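Local coordinates for TENA/THI-4 protein, Domain of Unknown Function with a Heme Oxygenase-like Fold (Shewanella denitrificans OS217, PDB 3DDE) that is of unknown function but adopts a heme oxygenase-like fold and may act as an oxidoreductase, at residues H54-M65 and Y122-R133. Residues are numbered along the deposited sequence; the frame is centred on the assembly and turned at random.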
loop_
_atom_site.group_PDB
_atom_site.type_symbol
_atom_site.label_atom_id
_atom_site.label_comp_id
_atom_site.label_asym_id
_atom_site.label_seq_id
_atom_site.Cartn_x
_atom_site.Cartn_y
_atom_site.Cartn_z
ATOM N N HIS A 54 -15.096 6.877 1.904
ATOM C CA HIS A 54 -13.714 6.686 1.487
ATOM C C HIS A 54 -13.010 7.917 0.904
ATOM O O HIS A 54 -11.810 7.865 0.649
ATOM C CB HIS A 54 -13.646 5.533 0.466
ATOM C CG HIS A 54 -14.020 4.200 1.037
ATOM N ND1 HIS A 54 -13.145 3.440 1.785
ATOM C CD2 HIS A 54 -15.178 3.499 0.986
ATOM C CE1 HIS A 54 -13.743 2.326 2.164
ATOM N NE2 HIS A 54 -14.979 2.339 1.698
ATOM N N ASN A 55 -13.728 9.020 0.719
ATOM C CA ASN A 55 -13.146 10.177 0.036
ATOM C C ASN A 55 -12.013 10.912 0.747
ATOM O O ASN A 55 -11.026 11.292 0.089
ATOM C CB ASN A 55 -14.248 11.106 -0.486
ATOM C CG ASN A 55 -14.923 10.545 -1.729
ATOM O OD1 ASN A 55 -14.497 9.507 -2.296
ATOM N ND2 ASN A 55 -15.947 11.216 -2.175
ATOM N N ALA A 56 -12.141 11.088 2.063
ATOM C CA ALA A 56 -11.092 11.695 2.856
ATOM C C ALA A 56 -9.831 10.840 2.751
ATOM O O ALA A 56 -8.735 11.353 2.609
ATOM C CB ALA A 56 -11.524 11.840 4.334
ATOM N N LYS A 57 -10.020 9.528 2.817
ATOM C CA LYS A 57 -8.930 8.559 2.775
ATOM C C LYS A 57 -8.203 8.540 1.440
ATOM O O LYS A 57 -6.984 8.636 1.427
ATOM C CB LYS A 57 -9.457 7.178 3.087
ATOM C CG LYS A 57 -9.987 7.051 4.486
ATOM C CD LYS A 57 -10.414 5.628 4.752
ATOM C CE LYS A 57 -10.869 5.492 6.164
ATOM N NZ LYS A 57 -10.938 4.072 6.564
ATOM N N ASN A 58 -8.930 8.442 0.327
ATOM C CA ASN A 58 -8.260 8.444 -0.956
ATOM C C ASN A 58 -7.641 9.819 -1.324
ATOM O O ASN A 58 -6.638 9.871 -2.045
ATOM C CB ASN A 58 -9.091 7.760 -2.082
ATOM C CG ASN A 58 -10.434 8.434 -2.379
ATOM O OD1 ASN A 58 -10.549 9.664 -2.544
ATOM N ND2 ASN A 58 -11.442 7.605 -2.528
ATOM N N GLN A 59 -8.200 10.913 -0.787
ATOM C CA GLN A 59 -7.609 12.236 -0.963
ATOM C C GLN A 59 -6.264 12.310 -0.216
ATOM O O GLN A 59 -5.267 12.797 -0.758
ATOM C CB GLN A 59 -8.557 13.330 -0.459
ATOM C CG GLN A 59 -8.018 14.751 -0.532
ATOM C CD GLN A 59 -7.578 15.152 -1.935
ATOM O OE1 GLN A 59 -8.356 15.738 -2.694
ATOM N NE2 GLN A 59 -6.348 14.787 -2.305
ATOM N N ALA A 60 -6.235 11.831 1.022
ATOM C CA ALA A 60 -4.997 11.817 1.797
ATOM C C ALA A 60 -3.943 10.926 1.114
ATOM O O ALA A 60 -2.752 11.205 1.173
ATOM C CB ALA A 60 -5.252 11.358 3.263
ATOM N N LEU A 61 -4.395 9.879 0.435
ATOM C CA LEU A 61 -3.491 8.942 -0.237
ATOM C C LEU A 61 -2.648 9.584 -1.356
ATOM O O LEU A 61 -1.482 9.214 -1.549
ATOM C CB LEU A 61 -4.295 7.743 -0.750
ATOM C CG LEU A 61 -3.561 6.477 -1.187
ATOM C CD1 LEU A 61 -2.594 5.960 -0.103
ATOM C CD2 LEU A 61 -4.605 5.422 -1.556
ATOM N N VAL A 62 -3.224 10.544 -2.086
ATOM C CA VAL A 62 -2.476 11.276 -3.113
ATOM C C VAL A 62 -1.202 11.892 -2.492
ATOM O O VAL A 62 -0.115 11.856 -3.095
ATOM C CB VAL A 62 -3.314 12.430 -3.736
ATOM C CG1 VAL A 62 -2.488 13.212 -4.800
ATOM C CG2 VAL A 62 -4.664 11.920 -4.310
ATOM N N GLY A 63 -1.347 12.467 -1.297
ATOM C CA GLY A 63 -0.225 13.106 -0.594
ATOM C C GLY A 63 0.832 12.144 -0.075
ATOM O O GLY A 63 1.993 12.494 0.051
ATOM N N ILE A 64 0.426 10.919 0.226
ATOM C CA ILE A 64 1.346 9.895 0.682
ATOM C C ILE A 64 2.084 9.230 -0.479
ATOM O O ILE A 64 3.275 8.976 -0.367
ATOM C CB ILE A 64 0.600 8.826 1.513
ATOM C CG1 ILE A 64 0.008 9.482 2.762
ATOM C CG2 ILE A 64 1.544 7.689 1.901
ATOM C CD1 ILE A 64 -1.221 8.787 3.250
HETATM N N MSE A 65 1.377 8.950 -1.578
HETATM C CA MSE A 65 1.944 8.233 -2.741
HETATM C C MSE A 65 2.576 9.118 -3.809
HETATM O O MSE A 65 3.463 8.659 -4.535
HETATM C CB MSE A 65 0.867 7.402 -3.428
HETATM C CG MSE A 65 0.254 6.378 -2.549
HETATM SE SE MSE A 65 1.487 5.110 -1.872
HETATM C CE MSE A 65 1.814 4.122 -3.528
ATOM N N TYR A 122 -9.492 5.055 -5.371
ATOM C CA TYR A 122 -8.232 4.697 -4.660
ATOM C C TYR A 122 -7.110 4.466 -5.664
ATOM O O TYR A 122 -5.985 4.908 -5.464
ATOM C CB TYR A 122 -8.358 3.455 -3.761
ATOM C CG TYR A 122 -8.936 3.698 -2.395
ATOM C CD1 TYR A 122 -8.139 4.173 -1.363
ATOM C CD2 TYR A 122 -10.264 3.423 -2.114
ATOM C CE1 TYR A 122 -8.653 4.393 -0.100
ATOM C CE2 TYR A 122 -10.780 3.608 -0.862
ATOM C CZ TYR A 122 -9.977 4.100 0.153
ATOM O OH TYR A 122 -10.485 4.303 1.413
ATOM N N TRP A 123 -7.422 3.782 -6.750
ATOM C CA TRP A 123 -6.423 3.506 -7.793
ATOM C C TRP A 123 -5.824 4.774 -8.383
ATOM O O TRP A 123 -4.594 4.888 -8.499
ATOM C CB TRP A 123 -7.060 2.658 -8.896
ATOM C CG TRP A 123 -6.199 2.323 -10.055
ATOM C CD1 TRP A 123 -6.334 2.774 -11.319
ATOM C CD2 TRP A 123 -5.060 1.455 -10.056
ATOM N NE1 TRP A 123 -5.367 2.215 -12.129
ATOM C CE2 TRP A 123 -4.579 1.399 -11.371
ATOM C CE3 TRP A 123 -4.425 0.686 -9.073
ATOM C CZ2 TRP A 123 -3.462 0.648 -11.723
ATOM C CZ3 TRP A 123 -3.327 -0.082 -9.431
ATOM C CH2 TRP A 123 -2.857 -0.091 -10.741
ATOM N N ILE A 124 -6.672 5.722 -8.762
ATOM C CA ILE A 124 -6.173 6.941 -9.393
ATOM C C ILE A 124 -5.530 7.890 -8.362
ATOM O O ILE A 124 -4.833 8.842 -8.713
ATOM C CB ILE A 124 -7.235 7.614 -10.344
ATOM C CG1 ILE A 124 -8.479 8.122 -9.600
ATOM C CG2 ILE A 124 -7.598 6.678 -11.504
ATOM C CD1 ILE A 124 -8.262 9.463 -8.864
ATOM N N SER A 125 -5.744 7.597 -7.094
ATOM C CA SER A 125 -5.153 8.351 -6.003
ATOM C C SER A 125 -3.798 7.770 -5.584
ATOM O O SER A 125 -2.909 8.501 -5.160
ATOM C CB SER A 125 -6.109 8.382 -4.812
ATOM O OG SER A 125 -7.321 9.029 -5.165
ATOM N N ALA A 126 -3.640 6.462 -5.730
ATOM C CA ALA A 126 -2.418 5.764 -5.363
ATOM C C ALA A 126 -1.422 5.622 -6.509
ATOM O O ALA A 126 -0.248 5.334 -6.276
ATOM C CB ALA A 126 -2.765 4.388 -4.846
ATOM N N THR A 127 -1.858 5.801 -7.741
ATOM C CA THR A 127 -0.979 5.571 -8.888
ATOM C C THR A 127 -1.126 6.674 -9.934
ATOM O O THR A 127 -1.996 7.526 -9.819
ATOM C CB THR A 127 -1.342 4.246 -9.562
ATOM O OG1 THR A 127 -2.588 4.388 -10.231
ATOM C CG2 THR A 127 -1.433 3.101 -8.544
ATOM N N GLY A 128 -0.263 6.637 -10.955
ATOM C CA GLY A 128 -0.316 7.568 -12.069
ATOM C C GLY A 128 0.112 8.983 -11.749
ATOM O O GLY A 128 0.859 9.219 -10.789
ATOM N N ASN A 129 -0.325 9.918 -12.601
ATOM C CA ASN A 129 -0.036 11.325 -12.425
ATOM C C ASN A 129 -0.795 11.821 -11.199
ATOM O O ASN A 129 -2.013 11.861 -11.225
ATOM C CB ASN A 129 -0.442 12.097 -13.678
ATOM C CG ASN A 129 0.080 13.525 -13.674
ATOM O OD1 ASN A 129 0.253 14.117 -12.615
ATOM N ND2 ASN A 129 0.343 14.071 -14.849
ATOM N N PRO A 130 -0.084 12.227 -10.135
ATOM C CA PRO A 130 -0.721 12.621 -8.858
ATOM C C PRO A 130 -1.751 13.746 -8.920
ATOM O O PRO A 130 -2.569 13.896 -8.023
ATOM C CB PRO A 130 0.465 13.018 -7.967
ATOM C CG PRO A 130 1.598 13.247 -8.879
ATOM C CD PRO A 130 1.379 12.377 -10.080
ATOM N N VAL A 131 -1.694 14.518 -9.981
ATOM C CA VAL A 131 -2.621 15.605 -10.234
ATOM C C VAL A 131 -4.049 15.144 -10.556
ATOM O O VAL A 131 -5.018 15.847 -10.285
ATOM C CB VAL A 131 -2.094 16.408 -11.457
ATOM C CG1 VAL A 131 -3.215 16.997 -12.258
ATOM C CG2 VAL A 131 -1.063 17.443 -11.023
ATOM N N GLN A 132 -4.157 13.939 -11.096
ATOM C CA GLN A 132 -5.395 13.441 -11.687
ATOM C C GLN A 132 -6.668 13.390 -10.837
ATOM O O GLN A 132 -7.750 13.552 -11.387
ATOM C CB GLN A 132 -5.124 12.088 -12.349
ATOM C CG GLN A 132 -4.874 10.944 -11.381
ATOM C CD GLN A 132 -4.427 9.680 -12.083
ATOM O OE1 GLN A 132 -4.472 9.597 -13.291
ATOM N NE2 GLN A 132 -3.993 8.700 -11.323
ATOM N N ARG A 133 -6.558 13.180 -9.526
ATOM C CA ARG A 133 -7.739 13.127 -8.673
ATOM C C ARG A 133 -8.482 14.479 -8.649
ATOM O O ARG A 133 -9.680 14.520 -8.371
ATOM C CB ARG A 133 -7.377 12.697 -7.249
ATOM C CG ARG A 133 -8.576 12.307 -6.409
ATOM C CD ARG A 133 -8.268 12.310 -4.929
ATOM N NE ARG A 133 -9.455 11.944 -4.152
ATOM C CZ ARG A 133 -10.444 12.770 -3.836
ATOM N NH1 ARG A 133 -10.448 14.037 -4.249
ATOM N NH2 ARG A 133 -11.468 12.316 -3.134
HETATM O O HOH W 1 -8.505 15.967 -5.298
#
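R133 turns its NE-NH2 edge to N58, both nitrogens donating to OD1: NH2 lies 2.9 Å from OD1 at a C=O...N angle of 166°, while NE, 3.0 Å from OD1, comes in tilted 30° from the carbonyl plane. The R133 side chain, extended from CG to NE, runs past V62, whose CG2 meets R133 CD at 3.7 Å. Q59 CB lies over the centre of one guanidinium face, and a water joins Q59 OE1 to R133 NH1. A leucine in place of R133 would probably leave the buried OD1 of N58 without its two donors and free that amide to turn. Tight packing continues where V62 CA makes a CA-H...O contact with S125 O (3.5 Å). N58 CB sits over one face of the Y122 ring, 4.0 Å from its centroid, while Y122 OH hydrogen-bonds H54 ND1 at 2.8 Å. The looser side is the exposed selenomethionine M65, in van der Waals contact with A126 (M65 CE to A126 O 3.6 Å) and packed on M65 of the fourth subunit. The axes of 55-65 and 122-126, the last turn of helix 112-126, approach to 8.2 Å at 21° in this all-helical fold; helix 71-84 packs on Q59 and V62, helix 193-223 on I124 and V131.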